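Local coordinates for protein-tyrosine-phosphatase PTP1 (Arabidopsis thaliana, PDB 6KRW) that removes phosphate from phosphotyrosine in proteins, dephosphorylates the MAP kinase MPK6 and, together with MKP1, restrains plant defence responses, at residues A[197-202]-A[217-222]; A[132-137]-A[148-153]; A[35-40]-A[269-274]. All coordinates share one frame; numbering follows the deposited sequence. Where two conformers were deposited one is given.

Interaction 1: residues A[197-202]-A[217-222]; sequences LHIQYP and REILKR
Ile199 and Ile219 adopt nearly the same first torsion, with CG1 anti to the carbonyl carbon and CG2 anti to the backbone N (chi1 -53° and -59°), yet each offers its partner a different branch. From the strand comes the CG2 methyl of Ile199, which settles against CG1 of Ile219 at 4.1 Å, the two side chains running past each other in opposite directions. The extended end of Ile219 then carries its CD1 methyl on to Tyr201, whose CB lies 4.3 Å from it. Tyr201 thus meets the helix through its CB, while its side chain also packs on Pro210. One helical isoleucine therefore reaches two residues with side chains on the same side of the 197-202 chain, and no hydrogen bond crosses the interface. The CA atoms of Ile199 and Ile219 are 7.5 Å apart. One turn further along the helix, Arg222 grips Glu218 side-on in a salt bridge: NE donates to Glu218 OE2 at 3.0 Å on the anti lone pair, and NH1 reaches the same oxygen at 3.1 Å from above the carboxylate plane. OE2 lies in the guanidinium plane, and the other oxygen, OE1, is hydrogen-bonded to Thr175 OG1. Ile219 also touches Tyr247 of helix 242-259, so this buried isoleucine contacts both the strand and a second helix. Buried packing of helix 214-223 on strand 194-200 frames the connection that carries Asp206, inferred to bind substrate, and such a strand, WPD loop and helix succession is characteristic of the classical tyrosine phosphatase domain.

Interaction 2: residues A[132-137]-A[148-153]; sequences IVMLTR and GDYFQD
Met134 drives its sulfur into the corner made by Phe151 and Tyr150. SD lies 3.5 Å from Phe151 CE1, the CE methyl follows along the same ring, and the two side chains cross at about a right angle; this is a Met-aromatic contact of oblique geometry. Met134 SD also stands 3.9 Å from Tyr150 OH, and Ile132 meets that hydroxyl through CG2 at 3.6 Å, with its CD1 beside the ring edge. With CG anti to the backbone N (chi1 179°) and the chain extended beyond it, Met134 reaches the two rings. Next outward, Phe151 CD1 sits 3.5 Å above the centre of one face of the Tyr150 ring, and Asp149 OD1 lies over a face of Phe151. That oxygen accepts from Phe151 N, closing an Asx turn, and from Gln152 N at 2.9 Å, the wider Asx motif, while Gln152 NE2 bonds to OD2. Outermost, Tyr150 OH is hydrogen-bonded to His236 and His198, so the hydroxyl touched by Ile132 and Met134 has polar partners. Because His236 directly precedes the nucleophile Cys237, this is consistent with a second-shell role for the tyrosine behind the HCX5R phosphate-binding loop, the signature of tyrosine phosphatases.

Interaction 3: residues A[35-40]-A[269-274]; sequences TGLQAN and KTVALF
Between residues 35-40, at the C-terminal end of helix 27-39, and residues 269-274 of helix 267-277, Leu37 and Ala272 have the nearest CA atoms, 6.9 Å apart; Asn40 is already the first residue to leave helical geometry. Leu37 alone carries the contact from its side. With CG anti to the carbonyl carbon (chi1 -73°), its side chain leaves the helix toward the other one and its fork straddles two neighbouring residues. CD1 touches CG1 of Val271 at 3.9 Å and comes nearly as close to its CB, the two side chains crossing at about a right angle. The other branch, CD2, lies 3.9 Å from Ala272 CB and 4.0 Å from Ala272 N, touching the alanine methyl and the adjoining backbone nitrogen. Both Leu37 and Val271 also touch Tyr288 of helix 285-303, which makes the leucine a meeting point of three helices. Were Leu37 replaced by an alanine, both methyl contacts would go, and a gap would probably open beside Val271 and Ala272, leaving Tyr288 without one of its neighbours. Beside this apolar spot, Gln38 OE1 accepts a hydrogen bond from Arg275 NH1, a polar tie between the same two helices. Val271 further rests on Val282, next to Gln283, which by similarity binds substrate. This apolar helix-helix contact joins helix 27-39, near the N-terminus, to the C-terminal helices of the classical tyrosine phosphatase domain.

Overall arrangement
Interactions 1 and 2 lie side by side, their centres about 12 Å apart, on the central mixed sheet, where parallel strands 131-134 and 194-200 are neighbours. The backbone of Ile199 is hydrogen-bonded to Ile132 and Met134, and the His198 ring packs on both the isoleucine and the methionine. Along the chain interaction 2 closes before interaction 1 opens. Interaction 3, between residues 35-40 and 269-274, brackets both in sequence; its centre is about 26 and 29 Å from theirs, across the middle of the chain, with nearest atoms about 11 Å away. Two contacts thus pack against neighbouring strands of the sheet near the catalytic loop, while the third joins distant ends of the domain through helices.

Interaction 1: residues A[197-202]-A[217-222]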
loop_
_atom_site.group_PDB
_atom_site.type_symbol
_atom_site.label_atom_id
_atom_site.label_comp_id
_atom_site.label_asym_id
_atom_site.label_seq_id
_atom_site.Cartn_x
_atom_site.Cartn_y
_atom_site.Cartn_z
ATOM N N LEU A 197 8.630 0.062 11.063
ATOM C CA LEU A 197 7.849 1.305 11.308
ATOM C C LEU A 197 6.432 1.129 10.762
ATOM O O LEU A 197 6.253 0.859 9.547
ATOM C CB LEU A 197 8.519 2.524 10.674
ATOM C CG LEU A 197 7.792 3.850 10.935
ATOM C CD1 LEU A 197 7.782 4.200 12.417
ATOM C CD2 LEU A 197 8.426 4.961 10.111
ATOM N N HIS A 198 5.466 1.222 11.654
ATOM C CA HIS A 198 4.021 1.141 11.373
ATOM C C HIS A 198 3.452 2.546 11.337
ATOM O O HIS A 198 3.582 3.289 12.338
ATOM C CB HIS A 198 3.347 0.226 12.375
ATOM C CG HIS A 198 1.915 -0.078 12.133
ATOM N ND1 HIS A 198 0.882 0.738 12.544
ATOM C CD2 HIS A 198 1.342 -1.161 11.550
ATOM C CE1 HIS A 198 -0.276 0.178 12.265
ATOM N NE2 HIS A 198 -0.014 -0.995 11.606
ATOM N N ILE A 199 2.830 2.899 10.228
ATOM C CA ILE A 199 2.215 4.233 10.021
ATOM C C ILE A 199 0.723 4.031 9.827
ATOM O O ILE A 199 0.333 3.415 8.833
ATOM C CB ILE A 199 2.870 4.986 8.849
ATOM C CG1 ILE A 199 4.388 5.062 8.982
ATOM C CG2 ILE A 199 2.259 6.359 8.690
ATOM C CD1 ILE A 199 5.080 5.654 7.763
ATOM N N GLN A 200 -0.083 4.554 10.740
ATOM C CA GLN A 200 -1.549 4.454 10.634
ATOM C C GLN A 200 -2.172 5.825 10.369
ATOM O O GLN A 200 -1.846 6.773 11.109
ATOM C CB GLN A 200 -2.162 3.819 11.877
ATOM C CG GLN A 200 -3.671 3.692 11.729
ATOM C CD GLN A 200 -4.400 3.155 12.931
ATOM O OE1 GLN A 200 -3.862 3.087 14.036
ATOM N NE2 GLN A 200 -5.660 2.821 12.718
ATOM N N TYR A 201 -3.089 5.884 9.412
ATOM C CA TYR A 201 -3.873 7.077 9.021
ATOM C C TYR A 201 -5.379 6.786 9.190
ATOM O O TYR A 201 -5.959 6.131 8.349
ATOM C CB TYR A 201 -3.522 7.500 7.601
ATOM C CG TYR A 201 -4.245 8.729 7.138
ATOM C CD1 TYR A 201 -4.500 9.787 8.007
ATOM C CD2 TYR A 201 -4.651 8.861 5.830
ATOM C CE1 TYR A 201 -5.167 10.928 7.583
ATOM C CE2 TYR A 201 -5.305 9.994 5.385
ATOM C CZ TYR A 201 -5.554 11.037 6.254
ATOM O OH TYR A 201 -6.202 12.136 5.778
ATOM N N PRO A 202 -6.138 7.200 10.296
ATOM C CA PRO A 202 -7.617 6.913 10.538
ATOM C C PRO A 202 -8.626 7.882 9.899
ATOM O O PRO A 202 -9.809 7.656 10.042
ATOM C CB PRO A 202 -7.667 6.999 12.078
ATOM C CG PRO A 202 -6.680 8.103 12.397
ATOM C CD PRO A 202 -5.536 7.901 11.431
ATOM N N ARG A 217 0.430 12.896 1.945
ATOM C CA ARG A 217 1.761 13.327 1.456
ATOM C C ARG A 217 2.802 13.242 2.576
ATOM O O ARG A 217 3.967 12.977 2.265
ATOM C CB ARG A 217 1.660 14.705 0.806
ATOM C CG ARG A 217 0.954 14.652 -0.538
ATOM C CD ARG A 217 0.956 15.968 -1.278
ATOM N NE ARG A 217 0.418 17.061 -0.494
ATOM C CZ ARG A 217 1.129 18.027 0.068
ATOM N NH1 ARG A 217 2.448 18.044 -0.033
ATOM N NH2 ARG A 217 0.509 18.985 0.726
ATOM N N GLU A 218 2.424 13.459 3.839
ATOM C CA GLU A 218 3.420 13.285 4.916
ATOM C C GLU A 218 3.894 11.827 4.971
ATOM O O GLU A 218 5.081 11.598 5.240
ATOM C CB GLU A 218 2.838 13.758 6.244
ATOM C CG GLU A 218 3.873 13.701 7.341
ATOM C CD GLU A 218 3.436 14.263 8.682
ATOM O OE1 GLU A 218 2.694 15.250 8.704
ATOM O OE2 GLU A 218 3.731 13.597 9.642
ATOM N N ILE A 219 3.005 10.865 4.737
ATOM C CA ILE A 219 3.457 9.441 4.699
ATOM C C ILE A 219 4.548 9.312 3.632
ATOM O O ILE A 219 5.615 8.769 3.919
ATOM C CB ILE A 219 2.286 8.498 4.410
ATOM C CG1 ILE A 219 1.174 8.604 5.452
ATOM C CG2 ILE A 219 2.789 7.061 4.236
ATOM C CD1 ILE A 219 -0.071 7.823 5.120
ATOM N N LEU A 220 4.305 9.848 2.439
ATOM C CA LEU A 220 5.320 9.733 1.364
ATOM C C LEU A 220 6.604 10.458 1.765
ATOM O O LEU A 220 7.707 9.919 1.550
ATOM C CB LEU A 220 4.736 10.300 0.065
ATOM C CG LEU A 220 5.720 10.424 -1.095
ATOM C CD1 LEU A 220 6.331 9.060 -1.430
ATOM C CD2 LEU A 220 5.027 11.010 -2.321
ATOM N N LYS A 221 6.476 11.637 2.379
ATOM C CA LYS A 221 7.678 12.402 2.776
ATOM C C LYS A 221 8.506 11.604 3.790
ATOM O O LYS A 221 9.759 11.619 3.680
ATOM C CB LYS A 221 7.260 13.744 3.352
ATOM C CG LYS A 221 6.676 14.703 2.333
ATOM C CD LYS A 221 6.192 15.999 2.965
ATOM C CE LYS A 221 5.442 16.884 1.986
ATOM N NZ LYS A 221 6.313 17.361 0.884
ATOM N N ARG A 222 7.849 10.907 4.714
ATOM C CA ARG A 222 8.596 10.099 5.719
ATOM C C ARG A 222 9.260 8.889 5.054
ATOM O O ARG A 222 10.267 8.401 5.557
ATOM C CB ARG A 222 7.659 9.673 6.847
ATOM C CG ARG A 222 7.220 10.843 7.715
ATOM C CD ARG A 222 6.268 10.417 8.815
ATOM N NE ARG A 222 5.943 11.573 9.658
ATOM C CZ ARG A 222 6.728 12.079 10.585
ATOM N NH1 ARG A 222 6.332 13.145 11.273
ATOM N NH2 ARG A 222 7.903 11.521 10.815
#

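Interaction 2: residues A[132-137]-A[148-153]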
loop_
_atom_site.group_PDB
_atom_site.type_symbol
_atom_site.label_atom_id
_atom_site.label_comp_id
_atom_site.label_asym_id
_atom_site.label_seq_id
_atom_site.Cartn_x
_atom_site.Cartn_y
_atom_site.Cartn_z
ATOM N N ILE A 132 5.064 -0.688 7.376
ATOM C CA ILE A 132 3.629 -0.959 7.192
ATOM C C ILE A 132 2.880 0.361 7.139
ATOM O O ILE A 132 2.977 1.144 8.086
ATOM C CB ILE A 132 3.069 -1.865 8.279
ATOM C CG1 ILE A 132 3.785 -3.207 8.332
ATOM C CG2 ILE A 132 1.584 -2.022 8.110
ATOM C CD1 ILE A 132 3.527 -3.996 9.612
ATOM N N VAL A 133 2.153 0.586 6.071
ATOM C CA VAL A 133 1.230 1.715 5.867
ATOM C C VAL A 133 -0.172 1.190 6.040
ATOM O O VAL A 133 -0.638 0.362 5.219
ATOM C CB VAL A 133 1.437 2.442 4.539
ATOM C CG1 VAL A 133 0.461 3.573 4.366
ATOM C CG2 VAL A 133 2.874 2.881 4.362
ATOM N N MET A 134 -0.841 1.687 7.071
ATOM C CA MET A 134 -2.212 1.270 7.398
ATOM C C MET A 134 -3.158 2.438 7.151
ATOM O O MET A 134 -3.011 3.471 7.846
ATOM C CB MET A 134 -2.267 0.862 8.867
ATOM C CG MET A 134 -3.625 0.444 9.308
ATOM S SD MET A 134 -3.569 -0.205 10.960
ATOM C CE MET A 134 -5.289 -0.642 11.121
ATOM N N LEU A 135 -4.144 2.307 6.266
ATOM C CA LEU A 135 -4.994 3.425 5.788
ATOM C C LEU A 135 -6.439 3.214 6.215
ATOM O O LEU A 135 -7.328 3.681 5.538
ATOM C CB LEU A 135 -4.873 3.509 4.262
ATOM C CG LEU A 135 -3.455 3.720 3.761
ATOM C CD1 LEU A 135 -3.411 3.526 2.229
ATOM C CD2 LEU A 135 -2.905 5.076 4.153
ATOM N N THR A 136 -6.657 2.576 7.355
ATOM C CA THR A 136 -8.038 2.327 7.820
ATOM C C THR A 136 -8.056 2.409 9.355
ATOM O O THR A 136 -7.028 2.189 9.936
ATOM C CB THR A 136 -8.533 0.943 7.381
ATOM O OG1 THR A 136 -9.895 0.679 7.728
ATOM C CG2 THR A 136 -7.669 -0.182 7.897
ATOM N N ARG A 137 -9.258 2.627 9.843
ATOM C CA ARG A 137 -9.607 2.331 11.247
ATOM C C ARG A 137 -9.873 0.839 11.379
ATOM O O ARG A 137 -10.182 0.184 10.363
ATOM C CB ARG A 137 -10.848 3.121 11.689
ATOM C CG ARG A 137 -10.672 4.628 11.626
ATOM C CD ARG A 137 -11.958 5.302 12.108
ATOM N NE ARG A 137 -11.853 6.740 12.079
ATOM C CZ ARG A 137 -12.789 7.551 12.610
ATOM N NH1 ARG A 137 -13.937 7.044 13.033
ATOM N NH2 ARG A 137 -12.611 8.863 12.632
ATOM N N GLY A 148 -8.268 -6.257 11.810
ATOM C CA GLY A 148 -8.077 -6.782 13.167
ATOM C C GLY A 148 -6.919 -6.091 13.852
ATOM O O GLY A 148 -6.044 -5.543 13.163
ATOM N N ASP A 149 -6.924 -6.054 15.185
ATOM C CA ASP A 149 -5.806 -5.441 15.939
ATOM C C ASP A 149 -4.627 -6.414 15.995
ATOM O O ASP A 149 -4.612 -7.317 16.826
ATOM C CB ASP A 149 -6.252 -5.028 17.345
ATOM C CG ASP A 149 -5.160 -4.369 18.164
ATOM O OD1 ASP A 149 -4.003 -4.363 17.722
ATOM O OD2 ASP A 149 -5.484 -3.906 19.298
ATOM N N TYR A 150 -3.689 -6.252 15.072
ATOM C CA TYR A 150 -2.500 -7.122 14.998
ATOM C C TYR A 150 -1.284 -6.393 15.548
ATOM O O TYR A 150 -0.207 -6.960 15.447
ATOM C CB TYR A 150 -2.292 -7.533 13.528
ATOM C CG TYR A 150 -1.980 -6.400 12.566
ATOM C CD1 TYR A 150 -0.685 -5.965 12.374
ATOM C CD2 TYR A 150 -2.993 -5.706 11.923
ATOM C CE1 TYR A 150 -0.404 -4.877 11.560
ATOM C CE2 TYR A 150 -2.734 -4.607 11.116
ATOM C CZ TYR A 150 -1.432 -4.191 10.940
ATOM O OH TYR A 150 -1.110 -3.111 10.173
ATOM N N PHE A 151 -1.443 -5.234 16.211
ATOM C CA PHE A 151 -0.219 -4.444 16.513
ATOM C C PHE A 151 -0.235 -3.758 17.888
ATOM O O PHE A 151 0.852 -3.348 18.331
ATOM C CB PHE A 151 0.037 -3.414 15.416
ATOM C CG PHE A 151 -1.130 -2.494 15.170
ATOM C CD1 PHE A 151 -2.080 -2.821 14.217
ATOM C CD2 PHE A 151 -1.270 -1.300 15.859
ATOM C CE1 PHE A 151 -3.162 -1.993 13.965
ATOM C CE2 PHE A 151 -2.344 -0.470 15.598
ATOM C CZ PHE A 151 -3.303 -0.818 14.675
ATOM N N GLN A 152 -1.368 -3.602 18.560
ATOM C CA GLN A 152 -1.372 -2.882 19.854
ATOM C C GLN A 152 -0.975 -3.850 20.965
ATOM O O GLN A 152 -1.473 -4.972 20.984
ATOM C CB GLN A 152 -2.747 -2.271 20.086
ATOM C CG GLN A 152 -3.094 -1.175 19.083
ATOM C CD GLN A 152 -4.326 -0.409 19.495
ATOM O OE1 GLN A 152 -4.248 0.746 19.919
ATOM N NE2 GLN A 152 -5.476 -1.062 19.405
ATOM N N ASP A 153 -0.097 -3.419 21.867
ATOM C CA ASP A 153 0.401 -4.285 22.972
ATOM C C ASP A 153 0.253 -3.549 24.309
ATOM O O ASP A 153 1.175 -3.641 25.155
ATOM C CB ASP A 153 1.838 -4.740 22.700
ATOM C CG ASP A 153 2.889 -3.660 22.911
ATOM O OD1 ASP A 153 2.544 -2.466 22.811
ATOM O OD2 ASP A 153 4.050 -4.022 23.179
#

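Interaction 3: residues A[35-40]-A[269-274]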
loop_
_atom_site.group_PDB
_atom_site.type_symbol
_atom_site.label_atom_id
_atom_site.label_comp_id
_atom_site.label_asym_id
_atom_site.label_seq_id
_atom_site.Cartn_x
_atom_site.Cartn_y
_atom_site.Cartn_z
ATOM N N THR A 35 -13.425 6.459 -16.222
ATOM C CA THR A 35 -14.527 5.744 -16.904
ATOM C C THR A 35 -13.946 4.683 -17.849
ATOM O O THR A 35 -14.501 3.548 -17.917
ATOM C CB THR A 35 -15.438 6.744 -17.618
ATOM O OG1 THR A 35 -15.981 7.616 -16.626
ATOM C CG2 THR A 35 -16.558 6.054 -18.355
ATOM N N GLY A 36 -12.867 5.022 -18.553
ATOM C CA GLY A 36 -12.215 4.053 -19.456
ATOM C C GLY A 36 -11.629 2.880 -18.689
ATOM O O GLY A 36 -11.738 1.726 -19.136
ATOM N N LEU A 37 -10.962 3.144 -17.572
ATOM C CA LEU A 37 -10.428 2.055 -16.724
ATOM C C LEU A 37 -11.574 1.155 -16.269
ATOM O O LEU A 37 -11.420 -0.070 -16.281
ATOM C CB LEU A 37 -9.701 2.641 -15.509
ATOM C CG LEU A 37 -8.350 3.287 -15.795
ATOM C CD1 LEU A 37 -7.891 4.151 -14.626
ATOM C CD2 LEU A 37 -7.298 2.229 -16.129
ATOM N N GLN A 38 -12.693 1.730 -15.842
ATOM C CA GLN A 38 -13.827 0.906 -15.371
ATOM C C GLN A 38 -14.404 0.081 -16.530
ATOM O O GLN A 38 -14.788 -1.067 -16.297
ATOM C CB GLN A 38 -14.882 1.807 -14.730
ATOM C CG GLN A 38 -14.415 2.507 -13.463
ATOM C CD GLN A 38 -14.087 1.529 -12.369
ATOM O OE1 GLN A 38 -12.986 0.964 -12.340
ATOM N NE2 GLN A 38 -15.029 1.332 -11.462
ATOM N N ALA A 39 -14.435 0.628 -17.740
ATOM C CA ALA A 39 -14.946 -0.119 -18.920
ATOM C C ALA A 39 -14.076 -1.353 -19.175
ATOM O O ALA A 39 -14.593 -2.360 -19.672
ATOM C CB ALA A 39 -15.006 0.789 -20.126
ATOM N N ASN A 40 -12.789 -1.270 -18.859
ATOM C CA ASN A 40 -11.802 -2.348 -19.115
ATOM C C ASN A 40 -11.570 -3.189 -17.855
ATOM O O ASN A 40 -10.517 -3.855 -17.767
ATOM C CB ASN A 40 -10.504 -1.754 -19.666
ATOM C CG ASN A 40 -10.659 -1.225 -21.082
ATOM O OD1 ASN A 40 -11.332 -1.838 -21.912
ATOM N ND2 ASN A 40 -10.035 -0.093 -21.375
ATOM N N LYS A 269 -2.308 4.624 -17.172
ATOM C CA LYS A 269 -1.471 3.436 -17.476
ATOM C C LYS A 269 -0.928 2.810 -16.195
ATOM O O LYS A 269 -0.935 1.578 -16.033
ATOM C CB LYS A 269 -0.363 3.865 -18.424
ATOM C CG LYS A 269 0.483 2.734 -18.966
ATOM C CD LYS A 269 1.547 3.224 -19.933
ATOM C CE LYS A 269 2.198 2.126 -20.736
ATOM N NZ LYS A 269 3.120 1.339 -19.895
ATOM N N THR A 270 -0.519 3.649 -15.227
ATOM C CA THR A 270 -0.051 3.114 -13.935
ATOM C C THR A 270 -1.165 2.348 -13.241
ATOM O O THR A 270 -0.921 1.272 -12.698
ATOM C CB THR A 270 0.483 4.250 -13.057
ATOM O OG1 THR A 270 1.607 4.823 -13.706
ATOM C CG2 THR A 270 0.852 3.745 -11.671
ATOM N N VAL A 271 -2.355 2.956 -13.167
ATOM C CA VAL A 271 -3.472 2.270 -12.478
ATOM C C VAL A 271 -3.835 0.976 -13.226
ATOM O O VAL A 271 -4.126 -0.010 -12.590
ATOM C CB VAL A 271 -4.662 3.220 -12.275
ATOM C CG1 VAL A 271 -5.862 2.472 -11.734
ATOM C CG2 VAL A 271 -4.289 4.353 -11.309
ATOM N N ALA A 272 -3.787 0.990 -14.564
ATOM C CA ALA A 272 -4.092 -0.250 -15.306
ATOM C C ALA A 272 -3.041 -1.319 -14.964
ATOM O O ALA A 272 -3.402 -2.490 -14.821
ATOM C CB ALA A 272 -4.083 0.042 -16.794
ATOM N N LEU A 273 -1.769 -0.915 -14.849
ATOM C CA LEU A 273 -0.710 -1.879 -14.463
ATOM C C LEU A 273 -0.959 -2.422 -13.058
ATOM O O LEU A 273 -0.873 -3.608 -12.803
ATOM C CB LEU A 273 0.648 -1.226 -14.573
ATOM C CG LEU A 273 1.840 -2.097 -14.193
ATOM C CD1 LEU A 273 1.880 -3.402 -14.992
ATOM C CD2 LEU A 273 3.130 -1.324 -14.433
ATOM N N PHE A 274 -1.319 -1.507 -12.152
ATOM C CA PHE A 274 -1.643 -1.970 -10.784
ATOM C C PHE A 274 -2.784 -2.978 -10.802
ATOM O O PHE A 274 -2.755 -3.954 -10.057
ATOM C CB PHE A 274 -2.054 -0.788 -9.891
ATOM C CG PHE A 274 -0.956 0.093 -9.380
ATOM C CD1 PHE A 274 0.368 -0.051 -9.759
ATOM C CD2 PHE A 274 -1.275 1.084 -8.467
ATOM C CE1 PHE A 274 1.357 0.768 -9.213
ATOM C CE2 PHE A 274 -0.285 1.923 -7.977
ATOM C CZ PHE A 274 1.025 1.744 -8.306
#